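Local coordinates for SalCYP truncation (Salinispora tropica, PDB 7ABB), which belongs to the cytochrome P450 family and holds a heme c within its largely helical fold, at residues S10-Y22 and A34-L46. Sequence-based numbering, arbitrary orientation.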
loop_
_atom_site.group_PDB
_atom_site.type_symbol
_atom_site.label_atom_id
_atom_site.label_comp_id
_atom_site.label_asym_id
_atom_site.label_seq_id
_atom_site.Cartn_x
_atom_site.Cartn_y
_atom_site.Cartn_z
ATOM N N SER A 10 10.838 21.375 19.407
ATOM C CA SER A 10 10.936 20.902 18.028
ATOM C C SER A 10 12.171 20.044 17.843
ATOM O O SER A 10 13.131 20.151 18.596
ATOM C CB SER A 10 10.991 22.069 17.050
ATOM O OG SER A 10 9.759 22.759 17.040
ATOM N N VAL A 11 12.142 19.186 16.834
ATOM C CA VAL A 11 13.295 18.376 16.478
ATOM C C VAL A 11 13.527 18.482 14.979
ATOM O O VAL A 11 12.598 18.710 14.198
ATOM C CB VAL A 11 13.119 16.905 16.904
ATOM C CG1 VAL A 11 13.208 16.788 18.414
ATOM C CG2 VAL A 11 11.802 16.351 16.400
ATOM N N GLU A 12 14.789 18.324 14.579
ATOM C CA GLU A 12 15.145 18.348 13.162
ATOM C C GLU A 12 14.918 16.944 12.619
ATOM O O GLU A 12 15.832 16.131 12.525
ATOM C CB GLU A 12 16.587 18.808 12.979
ATOM C CG GLU A 12 16.978 19.151 11.540
ATOM C CD GLU A 12 16.391 20.468 11.058
ATOM O OE1 GLU A 12 15.952 21.275 11.903
ATOM O OE2 GLU A 12 16.372 20.696 9.828
ATOM N N PHE A 13 13.666 16.656 12.272
ATOM C CA PHE A 13 13.241 15.318 11.867
ATOM C C PHE A 13 12.904 15.283 10.385
ATOM O O PHE A 13 12.101 16.088 9.903
ATOM C CB PHE A 13 12.023 14.867 12.676
ATOM C CG PHE A 13 11.453 13.535 12.246
ATOM C CD1 PHE A 13 12.094 12.359 12.563
ATOM C CD2 PHE A 13 10.256 13.471 11.546
ATOM C CE1 PHE A 13 11.567 11.145 12.184
ATOM C CE2 PHE A 13 9.706 12.256 11.186
ATOM C CZ PHE A 13 10.375 11.089 11.489
ATOM N N ASP A 14 13.491 14.319 9.680
ATOM C CA ASP A 14 13.263 14.105 8.257
ATOM C C ASP A 14 12.138 13.088 8.085
ATOM O O ASP A 14 12.241 11.963 8.578
ATOM C CB ASP A 14 14.562 13.604 7.623
ATOM C CG ASP A 14 14.444 13.312 6.129
ATOM O OD1 ASP A 14 13.326 13.199 5.590
ATOM O OD2 ASP A 14 15.511 13.185 5.492
ATOM N N PHE A 15 11.061 13.475 7.396
ATOM C CA PHE A 15 9.928 12.556 7.315
ATOM C C PHE A 15 10.198 11.349 6.415
ATOM O O PHE A 15 9.381 10.422 6.401
ATOM C CB PHE A 15 8.657 13.275 6.857
ATOM C CG PHE A 15 8.782 13.973 5.534
ATOM C CD1 PHE A 15 8.917 13.256 4.363
ATOM C CD2 PHE A 15 8.729 15.352 5.463
ATOM C CE1 PHE A 15 9.027 13.897 3.144
ATOM C CE2 PHE A 15 8.835 15.999 4.245
ATOM C CZ PHE A 15 8.985 15.268 3.087
ATOM N N PHE A 16 11.298 11.332 5.677
ATOM C CA PHE A 16 11.702 10.119 4.945
ATOM C C PHE A 16 12.247 9.032 5.849
ATOM O O PHE A 16 12.749 8.009 5.377
ATOM C CB PHE A 16 12.746 10.485 3.892
ATOM C CG PHE A 16 12.178 11.210 2.712
ATOM C CD1 PHE A 16 11.306 10.569 1.850
ATOM C CD2 PHE A 16 12.518 12.531 2.457
ATOM C CE1 PHE A 16 10.776 11.232 0.752
ATOM C CE2 PHE A 16 11.990 13.200 1.359
ATOM C CZ PHE A 16 11.119 12.547 0.508
ATOM N N ALA A 17 12.188 9.188 7.164
ATOM C CA ALA A 17 12.824 8.234 8.050
ATOM C C ALA A 17 12.058 6.910 8.068
ATOM O O ALA A 17 10.879 6.833 7.721
ATOM C CB ALA A 17 12.923 8.818 9.454
ATOM N N ALA A 18 12.758 5.850 8.476
ATOM C CA ALA A 18 12.140 4.537 8.561
ATOM C C ALA A 18 11.124 4.492 9.703
ATOM O O ALA A 18 11.185 5.310 10.623
ATOM C CB ALA A 18 13.211 3.467 8.781
ATOM N N PRO A 19 10.211 3.510 9.689
ATOM C CA PRO A 19 9.274 3.366 10.822
ATOM C C PRO A 19 9.952 3.354 12.181
ATOM O O PRO A 19 9.472 4.014 13.114
ATOM C CB PRO A 19 8.585 2.034 10.532
ATOM C CG PRO A 19 8.582 1.956 9.018
ATOM C CD PRO A 19 9.882 2.593 8.582
ATOM N N GLN A 20 11.051 2.634 12.309
ATOM C CA GLN A 20 11.756 2.565 13.584
ATOM C C GLN A 20 12.197 3.943 14.039
ATOM O O GLN A 20 12.208 4.239 15.242
ATOM C CB GLN A 20 12.964 1.647 13.451
ATOM C CG GLN A 20 13.156 0.683 14.573
ATOM C CD GLN A 20 14.313 -0.252 14.288
ATOM O OE1 GLN A 20 14.117 -1.401 13.889
ATOM N NE2 GLN A 20 15.528 0.252 14.459
ATOM N N ALA A 21 12.598 4.790 13.096
ATOM C CA ALA A 21 13.039 6.126 13.456
ATOM C C ALA A 21 11.859 6.980 13.888
ATOM O O ALA A 21 11.947 7.707 14.884
ATOM C CB ALA A 21 13.777 6.770 12.289
ATOM N N TYR A 22 10.739 6.903 13.164
ATOM C CA TYR A 22 9.530 7.556 13.640
ATOM C C TYR A 22 9.243 7.171 15.085
ATOM O O TYR A 22 8.941 8.030 15.922
ATOM C CB TYR A 22 8.335 7.186 12.763
ATOM C CG TYR A 22 8.110 8.091 11.584
ATOM C CD1 TYR A 22 8.842 7.931 10.408
ATOM C CD2 TYR A 22 7.160 9.087 11.633
ATOM C CE1 TYR A 22 8.623 8.750 9.316
ATOM C CE2 TYR A 22 6.933 9.915 10.546
ATOM C CZ TYR A 22 7.671 9.738 9.395
ATOM O OH TYR A 22 7.431 10.575 8.322
ATOM N N ALA A 34 1.813 14.264 19.876
ATOM C CA ALA A 34 2.509 14.684 18.671
ATOM C C ALA A 34 3.908 15.174 18.999
ATOM O O ALA A 34 4.233 15.483 20.153
ATOM C CB ALA A 34 1.740 15.786 17.946
ATOM N N PHE A 35 4.751 15.217 17.963
ATOM C CA PHE A 35 5.980 15.986 18.013
ATOM C C PHE A 35 6.047 16.881 16.791
ATOM O O PHE A 35 5.336 16.676 15.804
ATOM C CB PHE A 35 7.239 15.104 18.141
ATOM C CG PHE A 35 7.559 14.239 16.941
ATOM C CD1 PHE A 35 8.358 14.722 15.914
ATOM C CD2 PHE A 35 7.153 12.920 16.903
ATOM C CE1 PHE A 35 8.695 13.913 14.837
ATOM C CE2 PHE A 35 7.486 12.095 15.829
ATOM C CZ PHE A 35 8.270 12.596 14.799
ATOM N N HIS A 36 6.872 17.914 16.899
ATOM C CA HIS A 36 7.003 18.940 15.875
ATOM C C HIS A 36 8.398 18.880 15.270
ATOM O O HIS A 36 9.402 18.801 15.997
ATOM C CB HIS A 36 6.748 20.338 16.436
ATOM C CG HIS A 36 6.718 21.399 15.385
ATOM N ND1 HIS A 36 7.783 22.241 15.132
ATOM C CD2 HIS A 36 5.765 21.714 14.473
ATOM C CE1 HIS A 36 7.467 23.054 14.136
ATOM N NE2 HIS A 36 6.251 22.752 13.718
ATOM N N SER A 37 8.459 18.922 13.948
ATOM C CA SER A 37 9.720 18.963 13.230
ATOM C C SER A 37 9.971 20.359 12.686
ATOM O O SER A 37 9.095 20.955 12.044
ATOM C CB SER A 37 9.736 17.975 12.073
ATOM O OG SER A 37 10.985 18.082 11.391
ATOM N N SER A 38 11.181 20.858 12.910
ATOM C CA SER A 38 11.599 22.146 12.385
ATOM C C SER A 38 12.250 22.028 11.021
ATOM O O SER A 38 12.686 23.035 10.462
ATOM C CB SER A 38 12.572 22.808 13.360
ATOM O OG SER A 38 13.628 21.916 13.683
ATOM N N ARG A 39 12.315 20.830 10.463
ATOM C CA ARG A 39 13.030 20.625 9.214
ATOM C C ARG A 39 12.215 21.119 8.021
ATOM O O ARG A 39 11.000 20.913 7.945
ATOM C CB ARG A 39 13.371 19.146 9.047
ATOM C CG ARG A 39 14.411 18.877 7.996
ATOM C CD ARG A 39 15.019 17.510 8.185
ATOM N NE ARG A 39 16.069 17.258 7.204
ATOM C CZ ARG A 39 15.846 16.861 5.956
ATOM N NH1 ARG A 39 14.604 16.664 5.528
ATOM N NH2 ARG A 39 16.870 16.659 5.139
ATOM N N GLY A 40 12.902 21.776 7.089
ATOM C CA GLY A 40 12.233 22.279 5.899
ATOM C C GLY A 40 11.279 23.398 6.262
ATOM O O GLY A 40 11.620 24.315 7.019
ATOM N N ASP A 41 10.064 23.324 5.720
ATOM C CA ASP A 41 9.005 24.264 6.064
ATOM C C ASP A 41 8.360 23.958 7.408
ATOM O O ASP A 41 7.464 24.699 7.829
ATOM C CB ASP A 41 7.934 24.263 4.971
ATOM C CG ASP A 41 8.463 24.741 3.632
ATOM O OD1 ASP A 41 9.407 25.562 3.619
ATOM O OD2 ASP A 41 7.927 24.298 2.595
ATOM N N SER A 42 8.792 22.886 8.075
ATOM C CA SER A 42 8.303 22.469 9.383
ATOM C C SER A 42 6.988 21.718 9.236
ATOM O O SER A 42 6.281 21.880 8.233
ATOM C CB SER A 42 8.139 23.658 10.332
ATOM O OG SER A 42 6.858 24.260 10.190
ATOM N N PHE A 43 6.673 20.874 10.221
ATOM C CA PHE A 43 5.465 20.055 10.188
ATOM C C PHE A 43 5.269 19.375 11.533
ATOM O O PHE A 43 6.223 19.146 12.284
ATOM C CB PHE A 43 5.507 19.009 9.061
ATOM C CG PHE A 43 6.699 18.078 9.114
ATOM C CD1 PHE A 43 7.890 18.415 8.485
ATOM C CD2 PHE A 43 6.615 16.843 9.756
ATOM C CE1 PHE A 43 8.980 17.550 8.514
ATOM C CE2 PHE A 43 7.703 15.985 9.794
ATOM C CZ PHE A 43 8.880 16.338 9.170
ATOM N N TRP A 44 4.016 19.056 11.825
ATOM C CA TRP A 44 3.658 18.249 12.978
ATOM C C TRP A 44 3.535 16.782 12.588
ATOM O O TRP A 44 3.139 16.449 11.462
ATOM C CB TRP A 44 2.340 18.729 13.583
ATOM C CG TRP A 44 2.473 19.973 14.417
ATOM C CD1 TRP A 44 2.254 21.269 14.027
ATOM C CD2 TRP A 44 2.857 20.042 15.810
ATOM N NE1 TRP A 44 2.477 22.127 15.081
ATOM C CE2 TRP A 44 2.836 21.403 16.180
ATOM C CE3 TRP A 44 3.200 19.087 16.772
ATOM C CZ2 TRP A 44 3.153 21.832 17.467
ATOM C CZ3 TRP A 44 3.518 19.516 18.044
ATOM C CH2 TRP A 44 3.496 20.871 18.380
ATOM N N VAL A 45 3.873 15.907 13.532
ATOM C CA VAL A 45 3.719 14.464 13.390
ATOM C C VAL A 45 2.836 13.964 14.524
ATOM O O VAL A 45 3.255 13.972 15.695
ATOM C CB VAL A 45 5.073 13.739 13.398
ATOM C CG1 VAL A 45 4.871 12.243 13.195
ATOM C CG2 VAL A 45 5.999 14.312 12.333
ATOM N N LEU A 46 1.622 13.528 14.202
ATOM C CA LEU A 46 0.770 12.907 15.205
ATOM C C LEU A 46 1.304 11.525 15.552
ATOM O O LEU A 46 1.866 10.825 14.708
ATOM C CB LEU A 46 -0.672 12.805 14.725
ATOM C CG LEU A 46 -1.319 14.143 14.377
ATOM C CD1 LEU A 46 -2.808 13.955 14.194
ATOM C CD2 LEU A 46 -1.117 15.241 15.422
HETATM O O HOH W 1 11.758 16.342 6.041
#
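Ser10 OG hydrogen-bonds to His36 ND1 at the edge of the imidazole, 2.8 Å away. Val11 then bridges the edge strand 34-37: its N donates to His36 O and its O accepts from Ser38 N, both at 2.9 Å, while CG2 rests on Phe35 CD1. The Glu12 side chain bends so that OE1 accepts from Ser38 OG at 3.0 Å while OE2 packs against Arg39 CG. At Phe13 the carbonyl O takes Ser37 OG on a lone pair, 2.7 Å away; that same OG accepts from Arg39 N in an ST turn. With CG anti to N (chi1 176°), the Phe13 ring receives the edge of Phe35 on one face, a T-shaped pair with planes at 89°. The Asp14 carboxylate stacks almost parallel, 7° apart, on the Arg39 guanidinium, a salt bridge with OD2 3.6 Å from Arg39 NH1; no N-H points at OD2, and NH1 instead donates in plane to a water that also binds Phe15 N. Phe15 sets its edge toward the face of Phe43. Leu304 of strand 302-304 touches Phe15, Tyr22 and Phe43. An aromatic core thus tethers the N-terminal segment to the P450 beta sheet, while the Asp14–Arg39 pair probably acts through charge alone.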